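Long-range contacts in eukaryotic translation initiation factor 4 gamma 5 (Trypanosoma cruzi, PDB 6OZU), which probably acts as a scaffold in translation initiation, its MIF4G domain, as in related eIF4G proteins, being the expected docking platform for the RNA helicase eIF4A: residues 42-47 and 84-89; 69-74 and 143-148; 155-160 and 203-208. One frame throughout, in Å; residues are numbered along the deposited sequence. Where two conformers were deposited one is given.

All three contacts lie within one all-helical MIF4G domain, and none has a hydrogen bond across it. Contacts 1 and 3 are buried helix-on-helix crossings of almost equal angle, -44° and -47°, whereas contact 2 is a more exposed, surface contact and sets a helix against the turn that ends helix 118-144. Contacts 1 and 2 adjoin: I87 packs on I74, and the guanidinium of R88 probably hydrogen-bonds I74 O, tying helices 63-76 and 82-112. Contact 3, its centre about 28 Å from that of contact 1, belongs to later helices. Contact 1 adds a phenylalanine edge and a glutamine amide to its isoleucines, contact 2 sets leucine and histidine on valines and an isoleucine, and contact 3 is aliphatic throughout.

Contact 1: 42-47 and 84-89; sequences EIQDVI and GRFIRN
I43 meets both F86 and I87, so one branched side chain of helix 40-53 serves two neighbours on helix 82-112. The aliphatic part centres on I43 CG2, 3.6 Å from I87 CG1, the two side chains crossing at about a right angle. With CG2 trans to the backbone N and CG1 beside it (chi1 -61°), the short branch is the one that reaches across. One turn on, I47 CD1 lies 4.0 Å from I87 CG2, the two side chains again crossing at about a right angle.

The aromatic part is an edge contact. I43 CG2 sits near the F86 ring plane, 3.6 Å from CD2, while I43 CB lies 3.8 Å from CE2; the ring presents its rim to this isoleucine. On the solvent side Q44 reaches the same ring, with OE1 3.7 Å from F86 CZ and the amide plane only 15° from the ring plane. R93 of helix 82-112 touches both Q44 and F86, and L73 of helix 63-76 touches I47 and I87.

The short segments approach to 9.8 Å between axes and cross at -44°. With no hydrogen bond between them, they are probably held by dispersion and hydrophobic burial, graded from buried isoleucines to a polar amide at the exposed border.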
ATOM      1  N   GLU A  42     -22.310  -8.223   0.530  1.00 75.84           N
ATOM      2  CA  GLU A  42     -22.231  -7.358   1.717  1.00 75.25           C
ATOM      3  C   GLU A  42     -20.807  -7.249   2.274  1.00 78.97           C
ATOM      4  O   GLU A  42     -20.388  -6.148   2.643  1.00 77.53           O
ATOM      5  CB  GLU A  42     -23.190  -7.845   2.809  1.00 78.28           C
ATOM      6  CG  GLU A  42     -24.653  -7.596   2.501  1.00 86.17           C
ATOM      7  CD  GLU A  42     -25.652  -8.198   3.470  1.00101.44           C
ATOM      8  OE1 GLU A  42     -25.325  -9.216   4.124  1.00 89.32           O
ATOM      9  OE2 GLU A  42     -26.773  -7.652   3.567  1.00 97.88           O
ATOM     10  N   ILE A  43     -20.070  -8.387   2.325  1.00 75.59           N
ATOM     11  CA  ILE A  43     -18.687  -8.462   2.815  1.00 72.96           C
ATOM     12  C   ILE A  43     -17.739  -7.788   1.810  1.00 76.37           C
ATOM     13  O   ILE A  43     -16.898  -6.982   2.218  1.00 73.77           O
ATOM     14  CB  ILE A  43     -18.274  -9.927   3.190  1.00 75.64           C
ATOM     15  CG1 ILE A  43     -19.178 -10.483   4.317  1.00 77.36           C
ATOM     16  CG2 ILE A  43     -16.800 -10.001   3.615  1.00 73.61           C
ATOM     17  CD1 ILE A  43     -19.311 -11.945   4.347  1.00 81.93           C
ATOM     18  N   GLN A  44     -17.904  -8.084   0.498  1.00 74.62           N
ATOM     19  CA  GLN A  44     -17.102  -7.496  -0.587  1.00 73.20           C
ATOM     20  C   GLN A  44     -17.224  -5.965  -0.592  1.00 76.93           C
ATOM     21  O   GLN A  44     -16.242  -5.266  -0.857  1.00 75.10           O
ATOM     22  CB  GLN A  44     -17.529  -8.076  -1.942  1.00 75.98           C
ATOM     23  CG  GLN A  44     -16.446  -8.054  -3.008  1.00 98.64           C
ATOM     24  CD  GLN A  44     -16.754  -9.033  -4.118  1.00125.55           C
ATOM     25  OE1 GLN A  44     -16.631 -10.250  -3.956  1.00122.27           O
ATOM     26  NE2 GLN A  44     -17.181  -8.532  -5.267  1.00120.16           N
ATOM     27  N   ASP A  45     -18.427  -5.460  -0.255  1.00 75.23           N
ATOM     28  CA  ASP A  45     -18.750  -4.039  -0.161  1.00 74.83           C
ATOM     29  C   ASP A  45     -17.990  -3.385   0.992  1.00 75.61           C
ATOM     30  O   ASP A  45     -17.456  -2.297   0.802  1.00 75.46           O
ATOM     31  CB  ASP A  45     -20.260  -3.844  -0.002  1.00 79.74           C
ATOM     32  CG  ASP A  45     -20.672  -2.398   0.033  1.00 94.42           C
ATOM     33  OD1 ASP A  45     -20.790  -1.789  -1.050  1.00 95.46           O
ATOM     34  OD2 ASP A  45     -20.877  -1.873   1.143  1.00103.78           O
ATOM     35  N   VAL A  46     -17.911  -4.054   2.164  1.00 69.74           N
ATOM     36  CA  VAL A  46     -17.182  -3.563   3.342  1.00 67.20           C
ATOM     37  C   VAL A  46     -15.709  -3.339   2.989  1.00 67.38           C
ATOM     38  O   VAL A  46     -15.139  -2.306   3.343  1.00 68.01           O
ATOM     39  CB  VAL A  46     -17.340  -4.504   4.574  1.00 71.33           C
ATOM     40  CG1 VAL A  46     -16.406  -4.094   5.723  1.00 69.78           C
ATOM     41  CG2 VAL A  46     -18.786  -4.545   5.051  1.00 73.16           C
ATOM     42  N   ILE A  47     -15.104  -4.308   2.278  1.00 60.33           N
ATOM     43  CA  ILE A  47     -13.697  -4.247   1.887  1.00 56.14           C
ATOM     44  C   ILE A  47     -13.505  -3.146   0.836  1.00 59.26           C
ATOM     45  O   ILE A  47     -12.573  -2.364   0.983  1.00 56.15           O
ATOM     46  CB  ILE A  47     -13.132  -5.653   1.493  1.00 56.59           C
ATOM     47  CG1 ILE A  47     -13.323  -6.681   2.632  1.00 55.76           C
ATOM     48  CG2 ILE A  47     -11.664  -5.600   1.032  1.00 54.72           C
ATOM     49  CD1 ILE A  47     -12.789  -6.292   4.028  1.00 56.23           C
ATOM     50  N   GLY A  84     -14.002 -15.846   7.213  1.00 63.29           N
ATOM     51  CA  GLY A  84     -12.614 -15.467   7.423  1.00 61.40           C
ATOM     52  C   GLY A  84     -11.795 -15.630   6.164  1.00 65.33           C
ATOM     53  O   GLY A  84     -11.004 -14.748   5.813  1.00 64.54           O
ATOM     54  N   ARG A  85     -12.025 -16.753   5.461  1.00 63.14           N
ATOM     55  CA  ARG A  85     -11.379 -17.118   4.202  1.00 61.69           C
ATOM     56  C   ARG A  85     -11.868 -16.171   3.109  1.00 64.87           C
ATOM     57  O   ARG A  85     -11.042 -15.649   2.349  1.00 64.11           O
ATOM     58  CB  ARG A  85     -11.662 -18.584   3.864  1.00 59.88           C
ATOM     59  CG  ARG A  85     -10.688 -19.188   2.859  1.00 70.71           C
ATOM     60  CD  ARG A  85     -11.004 -20.612   2.399  1.00 77.74           C
ATOM     61  NE  ARG A  85     -12.436 -20.932   2.306  1.00 89.00           N
ATOM     62  CZ  ARG A  85     -13.135 -21.508   3.278  1.00102.61           C
ATOM     63  NH1 ARG A  85     -12.549 -21.840   4.417  1.00 95.22           N
ATOM     64  NH2 ARG A  85     -14.423 -21.752   3.118  1.00 89.81           N
ATOM     65  N   PHE A  86     -13.193 -15.868   3.098  1.00 60.42           N
ATOM     66  CA  PHE A  86     -13.788 -14.944   2.133  1.00 59.22           C
ATOM     67  C   PHE A  86     -13.232 -13.539   2.247  1.00 64.56           C
ATOM     68  O   PHE A  86     -12.898 -12.964   1.211  1.00 66.48           O
ATOM     69  CB  PHE A  86     -15.328 -14.939   2.171  1.00 61.87           C
ATOM     70  CG  PHE A  86     -15.933 -14.075   1.088  1.00 61.96           C
ATOM     71  CD1 PHE A  86     -16.072 -14.557  -0.209  1.00 63.99           C
ATOM     72  CD2 PHE A  86     -16.297 -12.757   1.347  1.00 62.06           C
ATOM     73  CE1 PHE A  86     -16.592 -13.748  -1.220  1.00 64.70           C
ATOM     74  CE2 PHE A  86     -16.798 -11.940   0.332  1.00 65.20           C
ATOM     75  CZ  PHE A  86     -16.957 -12.448  -0.943  1.00 63.99           C
ATOM     76  N   ILE A  87     -13.147 -12.969   3.481  1.00 59.77           N
ATOM     77  CA  ILE A  87     -12.611 -11.615   3.728  1.00 56.53           C
ATOM     78  C   ILE A  87     -11.204 -11.495   3.153  1.00 60.32           C
ATOM     79  O   ILE A  87     -10.889 -10.500   2.494  1.00 60.19           O
ATOM     80  CB  ILE A  87     -12.649 -11.201   5.234  1.00 58.44           C
ATOM     81  CG1 ILE A  87     -14.087 -11.065   5.756  1.00 60.18           C
ATOM     82  CG2 ILE A  87     -11.904  -9.879   5.454  1.00 56.04           C
ATOM     83  CD1 ILE A  87     -14.211 -10.991   7.292  1.00 63.13           C
ATOM     84  N   ARG A  88     -10.369 -12.517   3.414  1.00 56.94           N
ATOM     85  CA  ARG A  88      -8.980 -12.613   2.968  1.00 55.50           C
ATOM     86  C   ARG A  88      -8.833 -12.637   1.439  1.00 60.94           C
ATOM     87  O   ARG A  88      -7.951 -11.976   0.898  1.00 60.76           O
ATOM     88  CB  ARG A  88      -8.300 -13.814   3.624  1.00 52.67           C
ATOM     89  CG  ARG A  88      -7.921 -13.531   5.070  1.00 52.59           C
ATOM     90  CD  ARG A  88      -7.670 -14.799   5.843  1.00 50.02           C
ATOM     91  NE  ARG A  88      -7.169 -14.509   7.181  1.00 52.96           N
ATOM     92  CZ  ARG A  88      -7.930 -14.298   8.245  1.00 67.73           C
ATOM     93  NH1 ARG A  88      -9.254 -14.319   8.138  1.00 56.28           N
ATOM     94  NH2 ARG A  88      -7.378 -14.054   9.421  1.00 64.64           N
ATOM     95  N   ASN A  89      -9.720 -13.341   0.752  1.00 58.96           N
ATOM     96  CA  ASN A  89      -9.729 -13.399  -0.706  1.00 59.16           C
ATOM     97  C   ASN A  89     -10.295 -12.116  -1.301  1.00 64.15           C
ATOM     98  O   ASN A  89      -9.917 -11.763  -2.419  1.00 65.34           O
ATOM     99  CB  ASN A  89     -10.463 -14.644  -1.198  1.00 60.17           C
ATOM    100  CG  ASN A  89      -9.688 -15.902  -0.912  1.00 84.97           C
ATOM    101  OD1 ASN A  89      -8.548 -16.099  -1.365  1.00 78.53           O
ATOM    102  ND2 ASN A  89     -10.276 -16.767  -0.124  1.00 81.31           N
TER

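Contact 2: 69-74 and 143-148; sequences LVVSLI and FTHGLV
L147 inserts its isopropyl end between V70, V71 and I74 of helix 63-76, and of the residues here it has the most surface buried by the contact. CD1 lies 3.8 Å from V70 CG1 and 3.8 Å from V71 CG2; CD2 is 3.8 Å from I74 CD1, one turn on, and meets V70 CG1 more loosely. I74 meets it with CG1 set between the backbone N and carbonyl carbon (chi1 61°), its side chain slanting across that of the leucine.

The turn carrying L147 is a Schellman motif. G146, with a positive phi of 62°, is its C-prime residue: G146 N bonds F143 O and L147 N reaches L142 O, closing helix 118-144 and directing the leucine onto helix 63-76.

V71, next in buried surface, uses CG2 for H145 as well. That methyl is 3.7 Å from H145 O and 3.8 Å from H145 CB, approaching the imidazole at its edge. T144 OG1 lies in the imidazole plane, 3.0 Å from H145 ND1 in a hydrogen bond that either may donate, and K68 of helix 63-76 hydrogen-bonds NE2. Held at both nitrogens, the ring has its rotation restrained beside V71. V67 of that helix touches both H145 and L147.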
ATOM      1  N   LEU A  69      -8.169  -1.384  11.360  1.00 57.64           N
ATOM      2  CA  LEU A  69      -9.531  -1.902  11.518  1.00 58.59           C
ATOM      3  C   LEU A  69      -9.666  -3.194  10.723  1.00 63.41           C
ATOM      4  O   LEU A  69     -10.338  -4.114  11.175  1.00 64.50           O
ATOM      5  CB  LEU A  69     -10.591  -0.873  11.068  1.00 58.94           C
ATOM      6  CG  LEU A  69     -10.866   0.311  12.008  1.00 64.89           C
ATOM      7  CD1 LEU A  69     -11.729   1.355  11.328  1.00 65.56           C
ATOM      8  CD2 LEU A  69     -11.519  -0.138  13.322  1.00 69.31           C
ATOM      9  N   VAL A  70      -8.991  -3.270   9.555  1.00 58.90           N
ATOM     10  CA  VAL A  70      -8.963  -4.433   8.665  1.00 58.11           C
ATOM     11  C   VAL A  70      -8.175  -5.572   9.345  1.00 60.95           C
ATOM     12  O   VAL A  70      -8.611  -6.722   9.285  1.00 61.22           O
ATOM     13  CB  VAL A  70      -8.441  -4.076   7.241  1.00 60.31           C
ATOM     14  CG1 VAL A  70      -8.356  -5.320   6.350  1.00 59.72           C
ATOM     15  CG2 VAL A  70      -9.324  -3.015   6.584  1.00 60.12           C
ATOM     16  N   VAL A  71      -7.057  -5.237  10.036  1.00 56.06           N
ATOM     17  CA  VAL A  71      -6.239  -6.202  10.798  1.00 55.24           C
ATOM     18  C   VAL A  71      -7.112  -6.796  11.917  1.00 62.45           C
ATOM     19  O   VAL A  71      -7.121  -8.015  12.113  1.00 64.21           O
ATOM     20  CB  VAL A  71      -4.932  -5.574  11.372  1.00 56.18           C
ATOM     21  CG1 VAL A  71      -4.167  -6.574  12.247  1.00 55.71           C
ATOM     22  CG2 VAL A  71      -4.040  -5.056  10.258  1.00 53.86           C
ATOM     23  N   SER A  72      -7.865  -5.917  12.614  1.00 58.76           N
ATOM     24  CA  SER A  72      -8.778  -6.236  13.709  1.00 59.66           C
ATOM     25  C   SER A  72      -9.864  -7.229  13.251  1.00 62.71           C
ATOM     26  O   SER A  72     -10.142  -8.224  13.937  1.00 61.81           O
ATOM     27  CB  SER A  72      -9.405  -4.951  14.242  1.00 62.86           C
ATOM     28  OG  SER A  72     -10.345  -5.208  15.269  1.00 74.18           O
ATOM     29  N   LEU A  73     -10.438  -6.950  12.067  1.00 57.90           N
ATOM     30  CA  LEU A  73     -11.483  -7.712  11.406  1.00 57.56           C
ATOM     31  C   LEU A  73     -11.012  -9.125  11.054  1.00 60.80           C
ATOM     32  O   LEU A  73     -11.762 -10.057  11.292  1.00 61.62           O
ATOM     33  CB  LEU A  73     -11.962  -6.924  10.168  1.00 56.71           C
ATOM     34  CG  LEU A  73     -12.983  -7.543   9.216  1.00 61.58           C
ATOM     35  CD1 LEU A  73     -14.285  -7.866   9.923  1.00 63.54           C
ATOM     36  CD2 LEU A  73     -13.259  -6.596   8.052  1.00 61.83           C
ATOM     37  N   ILE A  74      -9.776  -9.294  10.546  1.00 56.57           N
ATOM     38  CA  ILE A  74      -9.248 -10.628  10.216  1.00 55.88           C
ATOM     39  C   ILE A  74      -8.667 -11.336  11.469  1.00 62.45           C
ATOM     40  O   ILE A  74      -8.503 -12.556  11.461  1.00 62.68           O
ATOM     41  CB  ILE A  74      -8.285 -10.671   8.991  1.00 56.64           C
ATOM     42  CG1 ILE A  74      -7.038  -9.820   9.176  1.00 54.32           C
ATOM     43  CG2 ILE A  74      -9.019 -10.308   7.693  1.00 57.92           C
ATOM     44  CD1 ILE A  74      -5.913 -10.276   8.276  1.00 55.98           C
ATOM     45  N   PHE A 143       1.241  -3.095   3.605  1.00 48.34           N
ATOM     46  CA  PHE A 143       2.460  -3.895   3.761  1.00 49.15           C
ATOM     47  C   PHE A 143       2.984  -3.959   5.205  1.00 53.97           C
ATOM     48  O   PHE A 143       3.279  -5.043   5.691  1.00 55.74           O
ATOM     49  CB  PHE A 143       3.554  -3.420   2.792  1.00 50.52           C
ATOM     50  CG  PHE A 143       4.751  -4.321   2.746  1.00 52.82           C
ATOM     51  CD1 PHE A 143       4.638  -5.628   2.271  1.00 57.22           C
ATOM     52  CD2 PHE A 143       5.988  -3.883   3.215  1.00 55.31           C
ATOM     53  CE1 PHE A 143       5.741  -6.462   2.227  1.00 58.31           C
ATOM     54  CE2 PHE A 143       7.090  -4.725   3.186  1.00 58.29           C
ATOM     55  CZ  PHE A 143       6.959  -6.008   2.681  1.00 56.49           C
ATOM     56  N   THR A 144       3.071  -2.819   5.891  1.00 50.83           N
ATOM     57  CA  THR A 144       3.532  -2.735   7.285  1.00 51.60           C
ATOM     58  C   THR A 144       2.565  -3.421   8.278  1.00 59.44           C
ATOM     59  O   THR A 144       2.974  -3.792   9.381  1.00 60.80           O
ATOM     60  CB  THR A 144       3.832  -1.284   7.660  1.00 54.20           C
ATOM     61  OG1 THR A 144       2.657  -0.511   7.472  1.00 54.51           O
ATOM     62  CG2 THR A 144       4.994  -0.681   6.854  1.00 48.68           C
ATOM     63  N   HIS A 145       1.292  -3.615   7.866  1.00 56.39           N
ATOM     64  CA  HIS A 145       0.243  -4.271   8.652  1.00 55.96           C
ATOM     65  C   HIS A 145      -0.055  -5.710   8.170  1.00 58.27           C
ATOM     66  O   HIS A 145      -1.018  -6.321   8.630  1.00 58.79           O
ATOM     67  CB  HIS A 145      -1.015  -3.399   8.680  1.00 56.49           C
ATOM     68  CG  HIS A 145      -0.836  -2.105   9.406  1.00 60.03           C
ATOM     69  ND1 HIS A 145       0.108  -1.174   9.008  1.00 61.19           N
ATOM     70  CD2 HIS A 145      -1.529  -1.597  10.451  1.00 62.80           C
ATOM     71  CE1 HIS A 145      -0.012  -0.153   9.846  1.00 60.49           C
ATOM     72  NE2 HIS A 145      -0.990  -0.350  10.721  1.00 62.02           N
ATOM     73  N   GLY A 146       0.797  -6.228   7.276  1.00 52.96           N
ATOM     74  CA  GLY A 146       0.742  -7.578   6.719  1.00 52.68           C
ATOM     75  C   GLY A 146      -0.499  -7.935   5.924  1.00 56.42           C
ATOM     76  O   GLY A 146      -0.843  -9.113   5.812  1.00 55.79           O
ATOM     77  N   LEU A 147      -1.165  -6.922   5.351  1.00 53.09           N
ATOM     78  CA  LEU A 147      -2.414  -7.061   4.588  1.00 52.40           C
ATOM     79  C   LEU A 147      -2.248  -7.212   3.067  1.00 57.94           C
ATOM     80  O   LEU A 147      -3.244  -7.422   2.385  1.00 60.92           O
ATOM     81  CB  LEU A 147      -3.361  -5.874   4.899  1.00 50.93           C
ATOM     82  CG  LEU A 147      -3.889  -5.796   6.308  1.00 53.19           C
ATOM     83  CD1 LEU A 147      -4.664  -4.525   6.508  1.00 51.92           C
ATOM     84  CD2 LEU A 147      -4.737  -7.029   6.648  1.00 53.70           C
ATOM     85  N   VAL A 148      -1.036  -7.072   2.536  1.00 52.50           N
ATOM     86  CA  VAL A 148      -0.755  -7.201   1.111  1.00 51.75           C
ATOM     87  C   VAL A 148       0.434  -8.137   0.942  1.00 62.29           C
ATOM     88  O   VAL A 148       1.375  -8.117   1.759  1.00 63.95           O
ATOM     89  CB  VAL A 148      -0.584  -5.836   0.382  1.00 53.82           C
ATOM     90  CG1 VAL A 148       0.733  -5.146   0.730  1.00 52.49           C
ATOM     91  CG2 VAL A 148      -0.718  -5.997  -1.118  1.00 53.70           C
TER

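Contact 3: 155-160 and 203-208; sequences HVLEWL and AVLEEL
L157 of helix 150-162 supplies the side chain that spans this contact, meeting three residues of helix 194-208. At its base, CB lies 3.8 Å from L208 CD1. The chain then passes through CG, which stands trans to the carbonyl carbon and beside the backbone N (chi1 -67°), and an extended second torsion (chi2 179°) carries CD1 across to the partner helix. This methyl has V204 CG1 as its nearest neighbour, at 3.6 Å, with the two side chains crossing at about a right angle. L205 CD2 touches the same methyl from 4.0 Å, and L208 CD1 is 4.1 Å from L157 CD1, so the tip of L157 is bordered by the ends of three aliphatic side chains. Beyond helix 194-208, F179 and L182 of helix 173-186 also pack on L157, while F179 reaches L205 as well.

L208 returns the contact with its other branch. Its CD2 is 3.8 Å from E158 CG, so the glutamate contributes its aliphatic stem here. The carboxylate of E158 has a long, weak ion pair with R166. L208 O receives a hydrogen bond from the hydroxyl of Y162, a further tie to helix 150-162.

The nearest CA atoms are those of E158 and L208, 7.0 Å apart, and the segment axes come no closer than 10.4 Å, a separation bridged by leucine and valine side chains and the stem of E158. Crossing at -47° with apolar ends interleaved, helices 150-162 and 194-208 form, with helix 173-186 between them in sequence, the layered helical packing of an MIF4G domain, a HEAT-like alpha-solenoid.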
ATOM      1  N   HIS A 155       5.656  -6.209  -7.735  1.00 46.46           N
ATOM      2  CA  HIS A 155       5.043  -5.868  -9.038  0.50 47.06           C
ATOM      3  C   HIS A 155       4.826  -4.372  -9.195  1.00 50.08           C
ATOM      4  O   HIS A 155       5.026  -3.848 -10.291  1.00 52.58           O
ATOM      5  CB  HIS A 155       3.717  -6.629  -9.291  0.50 49.15           C
ATOM      6  CG  HIS A 155       3.169  -6.500 -10.696  0.50 53.54           C
ATOM      7  ND1 HIS A 155       3.212  -7.560 -11.590  0.50 56.94           N
ATOM      8  CD2 HIS A 155       2.546  -5.456 -11.297  0.50 54.46           C
ATOM      9  CE1 HIS A 155       2.642  -7.118 -12.702  0.50 56.61           C
ATOM     10  NE2 HIS A 155       2.237  -5.855 -12.577  0.50 55.53           N
ATOM     11  N   VAL A 156       4.437  -3.664  -8.111  1.00 43.31           N
ATOM     12  CA  VAL A 156       4.226  -2.212  -8.166  1.00 42.27           C
ATOM     13  C   VAL A 156       5.571  -1.506  -8.395  1.00 49.72           C
ATOM     14  O   VAL A 156       5.661  -0.642  -9.277  1.00 50.34           O
ATOM     15  CB  VAL A 156       3.499  -1.649  -6.915  1.00 44.80           C
ATOM     16  CG1 VAL A 156       3.632  -0.122  -6.822  1.00 43.99           C
ATOM     17  CG2 VAL A 156       2.043  -2.071  -6.873  1.00 44.43           C
ATOM     18  N   LEU A 157       6.616  -1.891  -7.603  1.00 46.70           N
ATOM     19  CA  LEU A 157       7.983  -1.358  -7.681  1.00 45.88           C
ATOM     20  C   LEU A 157       8.641  -1.620  -9.037  1.00 48.86           C
ATOM     21  O   LEU A 157       9.424  -0.797  -9.502  1.00 47.06           O
ATOM     22  CB  LEU A 157       8.859  -1.874  -6.522  1.00 46.23           C
ATOM     23  CG  LEU A 157       8.474  -1.394  -5.117  1.00 50.36           C
ATOM     24  CD1 LEU A 157       9.373  -1.980  -4.078  1.00 51.22           C
ATOM     25  CD2 LEU A 157       8.500   0.101  -5.027  1.00 52.19           C
ATOM     26  N   GLU A 158       8.281  -2.729  -9.692  1.00 47.05           N
ATOM     27  CA  GLU A 158       8.743  -3.066 -11.039  1.00 48.16           C
ATOM     28  C   GLU A 158       8.332  -1.962 -12.022  1.00 51.32           C
ATOM     29  O   GLU A 158       9.219  -1.395 -12.643  1.00 51.02           O
ATOM     30  CB  GLU A 158       8.176  -4.402 -11.503  1.00 51.12           C
ATOM     31  CG  GLU A 158       8.909  -5.614 -10.963  1.00 70.06           C
ATOM     32  CD  GLU A 158       8.578  -6.885 -11.719  1.00101.04           C
ATOM     33  OE1 GLU A 158       8.753  -6.897 -12.961  1.00 85.48           O
ATOM     34  OE2 GLU A 158       8.136  -7.864 -11.071  1.00101.16           O
ATOM     35  N   TRP A 159       7.024  -1.605 -12.117  1.00 47.16           N
ATOM     36  CA  TRP A 159       6.591  -0.543 -13.028  1.00 47.49           C
ATOM     37  C   TRP A 159       6.923   0.846 -12.513  1.00 51.07           C
ATOM     38  O   TRP A 159       7.199   1.742 -13.305  1.00 52.00           O
ATOM     39  CB  TRP A 159       5.115  -0.657 -13.444  1.00 47.10           C
ATOM     40  CG  TRP A 159       4.096  -0.595 -12.342  1.00 47.32           C
ATOM     41  CD1 TRP A 159       3.390  -1.647 -11.824  1.00 50.53           C
ATOM     42  CD2 TRP A 159       3.537   0.602 -11.747  1.00 45.83           C
ATOM     43  NE1 TRP A 159       2.450  -1.190 -10.922  1.00 49.59           N
ATOM     44  CE2 TRP A 159       2.543   0.186 -10.832  1.00 49.58           C
ATOM     45  CE3 TRP A 159       3.762   1.982 -11.923  1.00 45.79           C
ATOM     46  CZ2 TRP A 159       1.808   1.102 -10.063  1.00 46.90           C
ATOM     47  CZ3 TRP A 159       3.040   2.883 -11.154  1.00 45.83           C
ATOM     48  CH2 TRP A 159       2.074   2.442 -10.242  1.00 46.10           C
ATOM     49  N   LEU A 160       6.945   1.026 -11.188  1.00 45.83           N
ATOM     50  CA  LEU A 160       7.280   2.308 -10.566  1.00 43.11           C
ATOM     51  C   LEU A 160       8.720   2.718 -10.871  1.00 46.54           C
ATOM     52  O   LEU A 160       8.963   3.894 -11.153  1.00 45.62           O
ATOM     53  CB  LEU A 160       7.036   2.216  -9.056  1.00 42.11           C
ATOM     54  CG  LEU A 160       6.902   3.516  -8.271  1.00 44.76           C
ATOM     55  CD1 LEU A 160       5.538   4.171  -8.518  1.00 45.07           C
ATOM     56  CD2 LEU A 160       7.078   3.255  -6.797  1.00 41.33           C
ATOM     57  N   ALA A 203      14.172  -7.714   1.028  1.00 43.70           N
ATOM     58  CA  ALA A 203      14.096  -8.876   0.136  1.00 44.67           C
ATOM     59  C   ALA A 203      13.515  -8.513  -1.242  1.00 51.57           C
ATOM     60  O   ALA A 203      14.004  -9.010  -2.257  1.00 54.26           O
ATOM     61  CB  ALA A 203      13.254  -9.960   0.778  1.00 45.22           C
ATOM     62  N   VAL A 204      12.478  -7.645  -1.265  1.00 47.38           N
ATOM     63  CA  VAL A 204      11.802  -7.125  -2.462  1.00 46.95           C
ATOM     64  C   VAL A 204      12.803  -6.325  -3.299  1.00 51.52           C
ATOM     65  O   VAL A 204      12.886  -6.528  -4.513  1.00 53.24           O
ATOM     66  CB  VAL A 204      10.532  -6.308  -2.080  1.00 49.67           C
ATOM     67  CG1 VAL A 204      10.000  -5.469  -3.249  1.00 49.53           C
ATOM     68  CG2 VAL A 204       9.450  -7.234  -1.577  1.00 49.13           C
ATOM     69  N   LEU A 205      13.587  -5.456  -2.641  1.00 45.36           N
ATOM     70  CA  LEU A 205      14.605  -4.656  -3.306  1.00 44.19           C
ATOM     71  C   LEU A 205      15.731  -5.502  -3.839  1.00 50.64           C
ATOM     72  O   LEU A 205      16.295  -5.139  -4.866  1.00 52.42           O
ATOM     73  CB  LEU A 205      15.135  -3.504  -2.429  1.00 42.72           C
ATOM     74  CG  LEU A 205      14.101  -2.547  -1.821  1.00 44.28           C
ATOM     75  CD1 LEU A 205      14.794  -1.489  -1.024  1.00 44.34           C
ATOM     76  CD2 LEU A 205      13.207  -1.913  -2.886  1.00 41.60           C
ATOM     77  N   GLU A 206      16.042  -6.636  -3.185  1.00 48.25           N
ATOM     78  CA  GLU A 206      17.080  -7.579  -3.638  1.00 50.27           C
ATOM     79  C   GLU A 206      16.615  -8.307  -4.898  1.00 55.64           C
ATOM     80  O   GLU A 206      17.444  -8.586  -5.759  1.00 58.60           O
ATOM     81  CB  GLU A 206      17.462  -8.591  -2.548  1.00 52.60           C
ATOM     82  CG  GLU A 206      18.360  -8.038  -1.450  1.00 63.37           C
ATOM     83  CD  GLU A 206      19.823  -7.804  -1.790  1.00 98.37           C
ATOM     84  OE1 GLU A 206      20.352  -6.751  -1.369  1.00 95.54           O
ATOM     85  OE2 GLU A 206      20.443  -8.658  -2.464  1.00105.37           O
ATOM     86  N   GLU A 207      15.295  -8.593  -5.020  1.00 49.49           N
ATOM     87  CA  GLU A 207      14.693  -9.210  -6.202  1.00 49.80           C
ATOM     88  C   GLU A 207      14.770  -8.302  -7.419  1.00 56.77           C
ATOM     89  O   GLU A 207      15.143  -8.763  -8.494  1.00 59.23           O
ATOM     90  CB  GLU A 207      13.251  -9.623  -5.947  1.00 49.96           C
ATOM     91  CG  GLU A 207      13.147 -11.008  -5.368  1.00 56.93           C
ATOM     92  CD  GLU A 207      11.739 -11.502  -5.125  1.00 74.67           C
ATOM     93  OE1 GLU A 207      11.266 -12.364  -5.904  1.00 69.46           O
ATOM     94  OE2 GLU A 207      11.119 -11.036  -4.142  1.00 65.60           O
ATOM     95  N   LEU A 208      14.442  -7.012  -7.260  1.00 53.04           N
ATOM     96  CA  LEU A 208      14.533  -6.013  -8.328  1.00 53.24           C
ATOM     97  C   LEU A 208      15.982  -5.903  -8.848  1.00 64.85           C
ATOM     98  O   LEU A 208      16.196  -5.571 -10.008  1.00 67.35           O
ATOM     99  CB  LEU A 208      14.050  -4.642  -7.830  1.00 50.33           C
ATOM    100  CG  LEU A 208      12.583  -4.532  -7.431  1.00 51.63           C
ATOM    101  CD1 LEU A 208      12.384  -3.387  -6.484  1.00 50.47           C
ATOM    102  CD2 LEU A 208      11.681  -4.413  -8.635  1.00 48.33           C
TER